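Local coordinates for protein isoprenyl transferase (Campylobacter jejuni, PDB 3UGS) that probably condenses isopentenyl diphosphate with allylic pyrophosphates to build long-chain polyprenyl diphosphates, using magnesium ions, at residues L77-L82 against R110-L115. Numbering follows the deposited sequence.
With FFT ((2Z,6Z)-3,7,11-trimethyldodeca-2,6,10-trien-1-yl dihydrogen phosphate), chain C.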
ATOM      1  N   LEU A  77      10.450  -3.575 -25.701  1.00 33.45           N
ATOM      2  CA  LEU A  77      11.186  -2.452 -25.052  1.00 35.69           C
ATOM      3  C   LEU A  77      12.071  -2.885 -23.891  1.00 34.12           C
ATOM      4  O   LEU A  77      13.210  -2.472 -23.726  1.00 35.02           O
ATOM      5  CB  LEU A  77      10.234  -1.402 -24.510  1.00 35.36           C
ATOM      6  CG  LEU A  77       9.277  -0.847 -25.562  1.00 40.41           C
ATOM      7  CD1 LEU A  77       8.137  -0.114 -24.847  1.00 43.57           C
ATOM      8  CD2 LEU A  77       9.959   0.039 -26.623  1.00 41.02           C
ATOM      9  N   LEU A  78      11.486  -3.697 -23.050  1.00 33.26           N
ATOM     10  CA  LEU A  78      12.204  -4.226 -21.879  1.00 34.84           C
ATOM     11  C   LEU A  78      13.538  -4.826 -22.351  1.00 36.91           C
ATOM     12  O   LEU A  78      14.614  -4.619 -21.781  1.00 34.04           O
ATOM     13  CB  LEU A  78      11.377  -5.279 -21.138  1.00 34.02           C
ATOM     14  CG  LEU A  78      12.237  -6.093 -20.163  1.00 34.64           C
ATOM     15  CD1 LEU A  78      12.621  -5.257 -18.960  1.00 33.13           C
ATOM     16  CD2 LEU A  78      11.539  -7.383 -19.748  1.00 34.21           C
ATOM     17  N   ASP A  79      13.419  -5.565 -23.432  1.00 36.31           N
ATOM     18  CA  ASP A  79      14.582  -6.105 -24.106  1.00 39.54           C
ATOM     19  C   ASP A  79      15.611  -5.023 -24.481  1.00 41.20           C
ATOM     20  O   ASP A  79      16.824  -5.118 -24.194  1.00 41.03           O
ATOM     21  CB  ASP A  79      14.167  -6.843 -25.362  1.00 44.43           C
ATOM     22  CG  ASP A  79      15.144  -7.925 -25.725  1.00 49.19           C
ATOM     23  OD1 ASP A  79      15.487  -8.000 -26.920  1.00 48.32           O
ATOM     24  OD2 ASP A  79      15.567  -8.684 -24.805  1.00 51.67           O
ATOM     25  N   ARG A  80      15.093  -3.992 -25.129  1.00 38.86           N
ATOM     26  CA  ARG A  80      15.911  -2.823 -25.496  1.00 41.20           C
ATOM     27  C   ARG A  80      16.618  -2.278 -24.257  1.00 41.94           C
ATOM     28  O   ARG A  80      17.794  -1.974 -24.277  1.00 44.31           O
ATOM     29  CB  ARG A  80      15.102  -1.702 -26.167  1.00 44.80           C
ATOM     30  CG  ARG A  80      14.415  -2.149 -27.458  1.00 51.27           C
ATOM     31  CD  ARG A  80      14.660  -1.202 -28.623  1.00 56.66           C
ATOM     32  NE  ARG A  80      13.858   0.020 -28.551  1.00 63.40           N
ATOM     33  CZ  ARG A  80      12.665   0.194 -29.132  1.00 66.03           C
ATOM     34  NH1 ARG A  80      12.099  -0.785 -29.844  1.00 64.34           N
ATOM     35  NH2 ARG A  80      12.029   1.359 -28.995  1.00 67.75           N
ATOM     36  N   CYS A  81      15.871  -2.189 -23.172  1.00 39.22           N
ATOM     37  CA  CYS A  81      16.407  -1.649 -21.894  1.00 38.54           C
ATOM     38  C   CYS A  81      17.428  -2.577 -21.268  1.00 38.81           C
ATOM     39  O   CYS A  81      18.376  -2.163 -20.609  1.00 38.33           O
ATOM     40  CB  CYS A  81      15.318  -1.384 -20.873  1.00 36.49           C
ATOM     41  SG  CYS A  81      14.153  -0.132 -21.418  1.00 42.23           S
ATOM     42  N   LEU A  82      17.179  -3.854 -21.417  1.00 37.20           N
ATOM     43  CA  LEU A  82      18.109  -4.847 -20.874  1.00 40.15           C
ATOM     44  C   LEU A  82      19.473  -4.731 -21.575  1.00 40.32           C
ATOM     45  O   LEU A  82      20.518  -4.836 -20.965  1.00 35.63           O
ATOM     46  CB  LEU A  82      17.573  -6.267 -21.022  1.00 41.36           C
ATOM     47  CG  LEU A  82      16.507  -6.630 -19.977  1.00 40.40           C
ATOM     48  CD1 LEU A  82      16.003  -8.046 -20.200  1.00 40.20           C
ATOM     49  CD2 LEU A  82      17.034  -6.430 -18.562  1.00 39.85           C
ATOM     50  N   ARG A 110      14.707 -14.424 -19.341  1.00 39.24           N
ATOM     51  CA  ARG A 110      15.220 -14.866 -18.030  1.00 42.69           C
ATOM     52  C   ARG A 110      16.759 -14.901 -18.024  1.00 44.98           C
ATOM     53  O   ARG A 110      17.439 -14.372 -17.134  1.00 47.01           O
ATOM     54  CB  ARG A 110      14.637 -16.227 -17.632  1.00 37.23           C
ATOM     55  N   GLU A 111      17.285 -15.498 -19.075  1.00 47.67           N
ATOM     56  CA  GLU A 111      18.744 -15.633 -19.265  1.00 44.67           C
ATOM     57  C   GLU A 111      19.417 -14.259 -19.440  1.00 45.31           C
ATOM     58  O   GLU A 111      20.491 -13.984 -18.913  1.00 47.40           O
ATOM     59  CB  GLU A 111      19.051 -16.536 -20.474  1.00 45.54           C
ATOM     60  N   LYS A 112      18.764 -13.396 -20.186  1.00 41.84           N
ATOM     61  CA  LYS A 112      19.292 -12.067 -20.448  1.00 41.20           C
ATOM     62  C   LYS A 112      19.271 -11.208 -19.180  1.00 40.30           C
ATOM     63  O   LYS A 112      20.155 -10.432 -18.911  1.00 43.22           O
ATOM     64  CB  LYS A 112      18.461 -11.438 -21.530  1.00 41.97           C
ATOM     65  CG  LYS A 112      19.120 -10.279 -22.215  1.00 45.72           C
ATOM     66  CD  LYS A 112      18.208  -9.744 -23.298  1.00 45.48           C
ATOM     67  CE  LYS A 112      18.971  -8.802 -24.195  1.00 48.87           C
ATOM     68  NZ  LYS A 112      18.363  -8.749 -25.551  1.00 50.93           N
ATOM     69  N   ILE A 113      18.233 -11.391 -18.398  1.00 39.95           N
ATOM     70  CA  ILE A 113      18.155 -10.817 -17.032  1.00 39.00           C
ATOM     71  C   ILE A 113      19.312 -11.307 -16.182  1.00 36.92           C
ATOM     72  O   ILE A 113      20.008 -10.521 -15.558  1.00 38.59           O
ATOM     73  CB  ILE A 113      16.837 -11.176 -16.301  1.00 37.77           C
ATOM     74  CG1 ILE A 113      15.693 -10.316 -16.836  1.00 38.58           C
ATOM     75  CG2 ILE A 113      16.955 -10.967 -14.795  1.00 34.45           C
ATOM     76  CD1 ILE A 113      14.338 -10.974 -16.710  1.00 41.10           C
ATOM     77  N   THR A 114      19.464 -12.617 -16.155  1.00 33.96           N
ATOM     78  CA  THR A 114      20.502 -13.267 -15.330  1.00 39.24           C
ATOM     79  C   THR A 114      21.874 -12.757 -15.726  1.00 37.53           C
ATOM     80  O   THR A 114      22.738 -12.513 -14.915  1.00 36.25           O
ATOM     81  CB  THR A 114      20.548 -14.788 -15.493  1.00 41.49           C
ATOM     82  OG1 THR A 114      20.330 -15.079 -16.874  1.00 53.74           O
ATOM     83  CG2 THR A 114      19.491 -15.492 -14.617  1.00 36.07           C
ATOM     84  N   LEU A 115      22.020 -12.572 -17.008  1.00 39.12           N
ATOM     85  CA  LEU A 115      23.271 -12.090 -17.584  1.00 40.97           C
ATOM     86  C   LEU A 115      23.666 -10.735 -17.026  1.00 41.51           C
ATOM     87  O   LEU A 115      24.766 -10.557 -16.476  1.00 41.89           O
ATOM     88  CB  LEU A 115      23.159 -11.978 -19.105  1.00 43.70           C
ATOM     89  CG  LEU A 115      24.529 -11.945 -19.820  1.00 46.45           C
ATOM     90  CD1 LEU A 115      25.291 -13.262 -19.642  1.00 43.95           C
ATOM     91  CD2 LEU A 115      24.340 -11.601 -21.304  1.00 48.32           C
TER
HETATM   92  O3  FFT C 401      -1.703   1.879 -12.022  1.00 26.79           O
HETATM   93  P   FFT C 401      -1.438   1.725 -13.496  1.00 28.13           P
HETATM   94  O1  FFT C 401      -0.711   2.894 -14.088  1.00 27.74           O
HETATM   95  O2  FFT C 401      -2.680   1.240 -14.221  1.00 29.08           O
HETATM   96  O   FFT C 401      -0.381   0.513 -13.698  1.00 28.80           O
HETATM   97  C14 FFT C 401       1.004   0.664 -13.318  1.00 28.73           C
HETATM   98  C13 FFT C 401       1.738  -0.655 -13.401  1.00 28.32           C
HETATM   99  C11 FFT C 401       2.829  -0.828 -14.140  1.00 30.48           C
HETATM  100  C12 FFT C 401       3.502  -2.146 -14.189  1.00 29.77           C
HETATM  101  C10 FFT C 401       3.478   0.315 -14.873  1.00 35.39           C
HETATM  102  C9  FFT C 401       3.640   0.034 -16.338  1.00 37.52           C
HETATM  103  C8  FFT C 401       3.996   1.317 -17.067  1.00 37.69           C
HETATM  104  C6  FFT C 401       5.191   1.484 -17.664  1.00 38.77           C
HETATM  105  C7  FFT C 401       5.534   2.751 -18.413  1.00 34.62           C
HETATM  106  C5  FFT C 401       6.210   0.381 -17.591  1.00 39.02           C
HETATM  107  C4  FFT C 401       7.021   0.469 -18.863  1.00 42.58           C
HETATM  108  C3  FFT C 401       7.842  -0.775 -19.104  1.00 42.03           C
HETATM  109  C1  FFT C 401       8.877  -0.721 -19.977  1.00 44.90           C
HETATM  110  C2  FFT C 401       9.209   0.573 -20.703  1.00 39.87           C
HETATM  111  C   FFT C 401       9.699  -1.972 -20.209  1.00 42.92           C
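Segments 77-82 and 110-115, on helices 68-88 and 107-120 respectively, run in the same general direction, their axes 10.8 Å apart at closest approach and inclined by 26°, with L82 and I113 level with each other, their CA atoms 7.1 Å apart. Between them the buried seam is leucine on isoleucine: CD1 of L82 rests 4.1 Å from CG1 of I113. The same methyl also meets the aliphatic shaft of K112, 4.2 Å from its CD. K112 starts with CG anti to the backbone N (chi1 -161°) and stays extended from there, a reach that carries its ammonium across to the neighbouring helix. There NZ donates to OD2 of D79 at 2.9 Å in a salt bridge, approaching from above the carboxylate plane, 42° out of it. NZ also makes a salt bridge, its stronger one, to OD1 of D83, one turn further along helix 68-88, so two acidic residues of that helix hold the ammonium. Toward the sheet, L78 packs on L130 and I113 on I132, both of strand 126-134. L78 also lines the ligand pocket, its CA 3.8 Å from terminal carbon C of the farnesyl monophosphate. The pair thus joins two neighbouring helices that cover the central parallel sheet of the cis-prenyltransferase fold, and helix 68-88 forms part of the wall around the prenyl tail.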